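Activated BY transcription factor SSRB (Salmonella enterica, PDB 2WNW) is a glycosyl hydrolase family 30 protein that joins a TIM barrel to a beta-sandwich domain. Local coordinates at residues Q306-I318 and R363-R375. Numbering follows the deposited sequence.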
loop_
_atom_site.group_PDB
_atom_site.type_symbol
_atom_site.label_atom_id
_atom_site.label_comp_id
_atom_site.label_asym_id
_atom_site.label_seq_id
_atom_site.Cartn_x
_atom_site.Cartn_y
_atom_site.Cartn_z
ATOM N N GLN A 306 -7.091 -22.611 12.279
ATOM C CA GLN A 306 -5.663 -22.340 12.379
ATOM C C GLN A 306 -5.106 -21.582 11.176
ATOM O O GLN A 306 -4.289 -20.671 11.339
ATOM C CB GLN A 306 -4.877 -23.634 12.598
ATOM C CG GLN A 306 -5.030 -24.196 14.008
ATOM C CD GLN A 306 -4.745 -23.147 15.077
ATOM O OE1 GLN A 306 -5.615 -22.812 15.888
ATOM N NE2 GLN A 306 -3.528 -22.617 15.074
ATOM N N ILE A 307 -5.543 -21.948 9.975
ATOM C CA ILE A 307 -5.072 -21.269 8.773
ATOM C C ILE A 307 -5.547 -19.819 8.762
ATOM O O ILE A 307 -4.797 -18.923 8.367
ATOM C CB ILE A 307 -5.558 -21.988 7.485
ATOM C CG1 ILE A 307 -4.646 -23.180 7.189
ATOM C CG2 ILE A 307 -5.563 -21.023 6.306
ATOM C CD1 ILE A 307 -3.198 -22.793 6.867
ATOM N N ARG A 308 -6.787 -19.587 9.194
ATOM C CA ARG A 308 -7.324 -18.227 9.236
ATOM C C ARG A 308 -6.547 -17.367 10.226
ATOM O O ARG A 308 -6.300 -16.189 9.972
ATOM C CB ARG A 308 -8.803 -18.218 9.645
ATOM C CG ARG A 308 -9.783 -18.759 8.600
ATOM C CD ARG A 308 -11.180 -18.206 8.867
ATOM N NE ARG A 308 -11.611 -18.454 10.241
ATOM C CZ ARG A 308 -12.076 -19.620 10.673
ATOM N NH1 ARG A 308 -12.177 -20.637 9.833
ATOM N NH2 ARG A 308 -12.433 -19.781 11.938
ATOM N N HIS A 309 -6.179 -17.953 11.362
ATOM C CA HIS A 309 -5.430 -17.227 12.385
ATOM C C HIS A 309 -4.030 -16.906 11.875
ATOM O O HIS A 309 -3.488 -15.829 12.131
ATOM C CB HIS A 309 -5.368 -18.058 13.667
ATOM C CG HIS A 309 -6.711 -18.313 14.279
ATOM N ND1 HIS A 309 -6.886 -19.107 15.392
ATOM C CD2 HIS A 309 -7.947 -17.886 13.925
ATOM C CE1 HIS A 309 -8.171 -19.160 15.697
ATOM N NE2 HIS A 309 -8.836 -18.428 14.822
ATOM N N TRP A 310 -3.458 -17.858 11.146
ATOM C CA TRP A 310 -2.139 -17.722 10.540
ATOM C C TRP A 310 -2.190 -16.510 9.614
ATOM O O TRP A 310 -1.334 -15.622 9.675
ATOM C CB TRP A 310 -1.837 -19.019 9.771
ATOM C CG TRP A 310 -0.723 -18.999 8.760
ATOM C CD1 TRP A 310 -0.853 -18.867 7.403
ATOM C CD2 TRP A 310 0.669 -19.252 9.004
ATOM N NE1 TRP A 310 0.365 -19.035 6.790
ATOM C CE2 TRP A 310 1.316 -19.272 7.748
ATOM C CE3 TRP A 310 1.432 -19.466 10.162
ATOM C CZ2 TRP A 310 2.696 -19.500 7.614
ATOM C CZ3 TRP A 310 2.805 -19.695 10.029
ATOM C CH2 TRP A 310 3.419 -19.710 8.763
ATOM N N HIS A 311 -3.220 -16.465 8.775
ATOM C CA HIS A 311 -3.401 -15.354 7.850
ATOM C C HIS A 311 -3.573 -14.017 8.562
ATOM O O HIS A 311 -2.949 -13.030 8.193
ATOM C CB HIS A 311 -4.630 -15.572 6.969
ATOM C CG HIS A 311 -5.008 -14.365 6.171
ATOM N ND1 HIS A 311 -4.316 -13.971 5.044
ATOM C CD2 HIS A 311 -5.963 -13.425 6.373
ATOM C CE1 HIS A 311 -4.829 -12.840 4.590
ATOM N NE2 HIS A 311 -5.828 -12.487 5.378
ATOM N N THR A 312 -4.442 -13.981 9.568
ATOM C CA THR A 312 -4.692 -12.733 10.286
ATOM C C THR A 312 -3.413 -12.103 10.830
ATOM O O THR A 312 -3.184 -10.909 10.641
ATOM C CB THR A 312 -5.705 -12.954 11.434
ATOM O OG1 THR A 312 -6.966 -13.345 10.874
ATOM C CG2 THR A 312 -5.891 -11.683 12.253
ATOM N N TYR A 313 -2.577 -12.901 11.486
ATOM C CA TYR A 313 -1.335 -12.379 12.042
ATOM C C TYR A 313 -0.359 -11.912 10.967
ATOM O O TYR A 313 0.135 -10.783 11.018
ATOM C CB TYR A 313 -0.646 -13.431 12.926
ATOM C CG TYR A 313 -1.096 -13.410 14.374
ATOM C CD1 TYR A 313 -2.266 -14.057 14.777
ATOM C CD2 TYR A 313 -0.365 -12.707 15.334
ATOM C CE1 TYR A 313 -2.698 -14.000 16.110
ATOM C CE2 TYR A 313 -0.788 -12.640 16.661
ATOM C CZ TYR A 313 -1.951 -13.287 17.041
ATOM O OH TYR A 313 -2.363 -13.207 18.350
ATOM N N LEU A 314 -0.077 -12.775 9.994
ATOM C CA LEU A 314 0.866 -12.417 8.937
ATOM C C LEU A 314 0.404 -11.240 8.087
ATOM O O LEU A 314 1.184 -10.336 7.796
ATOM C CB LEU A 314 1.144 -13.626 8.038
ATOM C CG LEU A 314 1.990 -14.736 8.668
ATOM C CD1 LEU A 314 2.006 -15.949 7.746
ATOM C CD2 LEU A 314 3.410 -14.227 8.918
ATOM N N HIS A 315 -0.866 -11.250 7.696
ATOM C CA HIS A 315 -1.416 -10.183 6.868
ATOM C C HIS A 315 -1.338 -8.823 7.555
ATOM O O HIS A 315 -0.933 -7.836 6.940
ATOM C CB HIS A 315 -2.873 -10.493 6.506
ATOM C CG HIS A 315 -3.530 -9.435 5.674
ATOM N ND1 HIS A 315 -3.217 -9.227 4.348
ATOM C CD2 HIS A 315 -4.475 -8.515 5.985
ATOM C CE1 HIS A 315 -3.938 -8.224 3.878
ATOM N NE2 HIS A 315 -4.710 -7.774 4.852
ATOM N N ASP A 316 -1.715 -8.759 8.828
ATOM C CA ASP A 316 -1.672 -7.480 9.522
ATOM C C ASP A 316 -0.246 -7.019 9.793
ATOM O O ASP A 316 0.071 -5.839 9.631
ATOM C CB ASP A 316 -2.461 -7.544 10.834
ATOM C CG ASP A 316 -2.821 -6.165 11.349
ATOM O OD1 ASP A 316 -2.151 -5.665 12.279
ATOM O OD2 ASP A 316 -3.765 -5.570 10.796
ATOM N N MET A 317 0.621 -7.942 10.197
ATOM C CA MET A 317 2.009 -7.586 10.472
ATOM C C MET A 317 2.723 -7.044 9.237
ATOM O O MET A 317 3.381 -6.003 9.297
ATOM C CB MET A 317 2.767 -8.800 11.013
ATOM C CG MET A 317 2.283 -9.245 12.385
ATOM S SD MET A 317 3.076 -10.766 12.937
ATOM C CE MET A 317 4.635 -10.135 13.574
ATOM N N ILE A 318 2.593 -7.744 8.116
ATOM C CA ILE A 318 3.239 -7.305 6.885
ATOM C C ILE A 318 2.725 -5.931 6.467
ATOM O O ILE A 318 3.510 -5.032 6.171
ATOM C CB ILE A 318 3.015 -8.329 5.746
ATOM C CG1 ILE A 318 3.759 -9.629 6.080
ATOM C CG2 ILE A 318 3.499 -7.756 4.417
ATOM C CD1 ILE A 318 3.457 -10.785 5.141
ATOM N N ARG A 363 1.613 -25.018 20.808
ATOM C CA ARG A 363 1.934 -23.855 19.985
ATOM C C ARG A 363 1.009 -23.785 18.775
ATOM O O ARG A 363 1.008 -24.684 17.929
ATOM C CB ARG A 363 3.388 -23.920 19.508
ATOM C CG ARG A 363 4.405 -23.507 20.556
ATOM C CD ARG A 363 5.817 -23.711 20.052
ATOM N NE ARG A 363 6.132 -25.129 19.911
ATOM C CZ ARG A 363 7.255 -25.593 19.373
ATOM N NH1 ARG A 363 8.174 -24.749 18.922
ATOM N NH2 ARG A 363 7.458 -26.902 19.287
ATOM N N ASN A 364 0.222 -22.717 18.697
ATOM C CA ASN A 364 -0.705 -22.534 17.586
ATOM C C ASN A 364 0.006 -21.969 16.360
ATOM O O ASN A 364 1.152 -21.530 16.451
ATOM C CB ASN A 364 -1.850 -21.613 18.015
ATOM C CG ASN A 364 -2.750 -22.260 19.051
ATOM O OD1 ASN A 364 -3.270 -23.353 18.830
ATOM N ND2 ASN A 364 -2.934 -21.593 20.188
ATOM N N HIS A 365 -0.671 -21.981 15.215
ATOM C CA HIS A 365 -0.081 -21.469 13.980
ATOM C C HIS A 365 0.461 -20.050 14.150
ATOM O O HIS A 365 1.516 -19.711 13.611
ATOM C CB HIS A 365 -1.113 -21.482 12.842
ATOM C CG HIS A 365 -1.300 -22.825 12.197
ATOM N ND1 HIS A 365 -1.232 -24.008 12.902
ATOM C CD2 HIS A 365 -1.592 -23.166 10.920
ATOM C CE1 HIS A 365 -1.477 -25.018 12.086
ATOM N NE2 HIS A 365 -1.699 -24.535 10.878
ATOM N N SER A 366 -0.264 -19.222 14.893
ATOM C CA SER A 366 0.146 -17.838 15.111
ATOM C C SER A 366 1.549 -17.719 15.703
ATOM O O SER A 366 2.282 -16.789 15.376
ATOM C CB SER A 366 -0.864 -17.128 16.015
ATOM O OG SER A 366 -0.966 -17.785 17.265
ATOM N N TRP A 367 1.933 -18.657 16.563
ATOM C CA TRP A 367 3.264 -18.613 17.164
ATOM C C TRP A 367 4.326 -18.682 16.065
ATOM O O TRP A 367 5.297 -17.930 16.090
ATOM C CB TRP A 367 3.460 -19.779 18.143
ATOM C CG TRP A 367 4.730 -19.678 18.953
ATOM C CD1 TRP A 367 4.923 -18.943 20.089
ATOM C CD2 TRP A 367 5.985 -20.314 18.669
ATOM N NE1 TRP A 367 6.222 -19.082 20.534
ATOM C CE2 TRP A 367 6.895 -19.916 19.679
ATOM C CE3 TRP A 367 6.432 -21.179 17.660
ATOM C CZ2 TRP A 367 8.227 -20.355 19.706
ATOM C CZ3 TRP A 367 7.756 -21.616 17.687
ATOM C CH2 TRP A 367 8.636 -21.201 18.706
ATOM N N TYR A 368 4.136 -19.577 15.099
ATOM C CA TYR A 368 5.093 -19.715 14.002
ATOM C C TYR A 368 5.019 -18.521 13.057
ATOM O O TYR A 368 6.032 -18.102 12.503
ATOM C CB TYR A 368 4.853 -21.010 13.220
ATOM C CG TYR A 368 4.968 -22.251 14.073
ATOM C CD1 TYR A 368 3.837 -22.842 14.633
ATOM C CD2 TYR A 368 6.215 -22.806 14.358
ATOM C CE1 TYR A 368 3.943 -23.956 15.459
ATOM C CE2 TYR A 368 6.333 -23.921 15.186
ATOM C CZ TYR A 368 5.195 -24.488 15.734
ATOM O OH TYR A 368 5.307 -25.574 16.570
ATOM N N GLY A 369 3.817 -17.973 12.885
ATOM C CA GLY A 369 3.648 -16.816 12.024
ATOM C C GLY A 369 4.436 -15.636 12.565
ATOM O O GLY A 369 5.158 -14.970 11.828
ATOM N N ILE A 370 4.289 -15.369 13.857
ATOM C CA ILE A 370 5.015 -14.273 14.490
ATOM C C ILE A 370 6.510 -14.562 14.357
ATOM O O ILE A 370 7.312 -13.658 14.144
ATOM C CB ILE A 370 4.645 -14.165 15.984
ATOM C CG1 ILE A 370 3.169 -13.774 16.122
ATOM C CG2 ILE A 370 5.536 -13.149 16.680
ATOM C CD1 ILE A 370 2.659 -13.816 17.552
ATOM N N GLY A 371 6.861 -15.840 14.466
ATOM C CA GLY A 371 8.250 -16.257 14.373
ATOM C C GLY A 371 8.977 -15.877 13.095
ATOM O O GLY A 371 10.181 -15.619 13.126
ATOM N N HIS A 372 8.269 -15.849 11.969
ATOM C CA HIS A 372 8.906 -15.481 10.711
ATOM C C HIS A 372 9.490 -14.078 10.802
ATOM O O HIS A 372 10.370 -13.714 10.017
ATOM C CB HIS A 372 7.909 -15.589 9.550
ATOM C CG HIS A 372 7.872 -16.949 8.925
ATOM N ND1 HIS A 372 8.803 -17.365 7.995
ATOM C CD2 HIS A 372 7.069 -18.015 9.155
ATOM C CE1 HIS A 372 8.576 -18.629 7.683
ATOM N NE2 HIS A 372 7.530 -19.048 8.373
ATOM N N PHE A 373 8.999 -13.303 11.769
ATOM C CA PHE A 373 9.481 -11.944 12.006
ATOM C C PHE A 373 10.444 -11.844 13.199
ATOM O O PHE A 373 11.630 -11.547 13.047
ATOM C CB PHE A 373 8.329 -10.980 12.314
ATOM C CG PHE A 373 7.566 -10.507 11.112
ATOM C CD1 PHE A 373 6.518 -11.258 10.597
ATOM C CD2 PHE A 373 7.870 -9.284 10.520
ATOM C CE1 PHE A 373 5.776 -10.795 9.506
ATOM C CE2 PHE A 373 7.135 -8.813 9.430
ATOM C CZ PHE A 373 6.086 -9.571 8.926
ATOM N N CYS A 374 9.902 -12.090 14.389
ATOM C CA CYS A 374 10.643 -11.941 15.641
ATOM C C CYS A 374 11.928 -12.731 15.842
ATOM O O CYS A 374 12.817 -12.277 16.560
ATOM C CB CYS A 374 9.706 -12.182 16.831
ATOM S SG CYS A 374 9.258 -13.898 17.124
ATOM N N ARG A 375 12.040 -13.897 15.220
ATOM C CA ARG A 375 13.246 -14.702 15.380
ATOM C C ARG A 375 14.434 -14.142 14.604
ATOM O O ARG A 375 15.588 -14.462 14.908
ATOM C CB ARG A 375 12.988 -16.143 14.917
ATOM C CG ARG A 375 11.888 -16.859 15.690
ATOM C CD ARG A 375 11.494 -18.171 15.022
ATOM N NE ARG A 375 12.457 -19.242 15.267
ATOM C CZ ARG A 375 12.534 -19.936 16.400
ATOM N NH1 ARG A 375 11.704 -19.678 17.405
ATOM N NH2 ARG A 375 13.434 -20.902 16.525
#
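W310 and Y313 of 306-318 meet the backbone and short side chains of 363-375 where two helices of the glycosyl hydrolase family 30 TIM barrel run side by side. The helix axes approach to 8.4 Å at only 26°, in the same direction; G369, which has no side chain, faces the first helix, and W310 and L314 pack on its backbone (L314 CD2 to G369 O 3.5 Å). With CG anti to its backbone N (chi1 164°), the W310 indole swings across to the second helix: its CZ3 lies 3.5 Å from G369 N, and H365 O sits at the ring edge, near its plane. The indole NE1 donates to S435 O, and W310 also touches A437, so this side of the helix pair lies against strand 437-442 of the beta-sandwich sheet. One face of the Y313 ring receives S366 CB in a CH-pi contact, and I370 CD1 packs 3.7 Å from Y313 CE2. Y313 OH reaches D330 on the last barrel strand, 327-330, whose F328 touches Y313, M317 and I370. Farther along, the bend of M317 at chi3 (82°) brings CE to 3.7 Å from F373 CD1, while SD lies 4.8 Å from the F373 ring centroid as a Met-aromatic contact. I318 CG1 meets the edge of the same ring at CZ. At the opposite end, Q306 CB stands 3.5 Å from the H365 ring centroid, almost exactly on the ring normal.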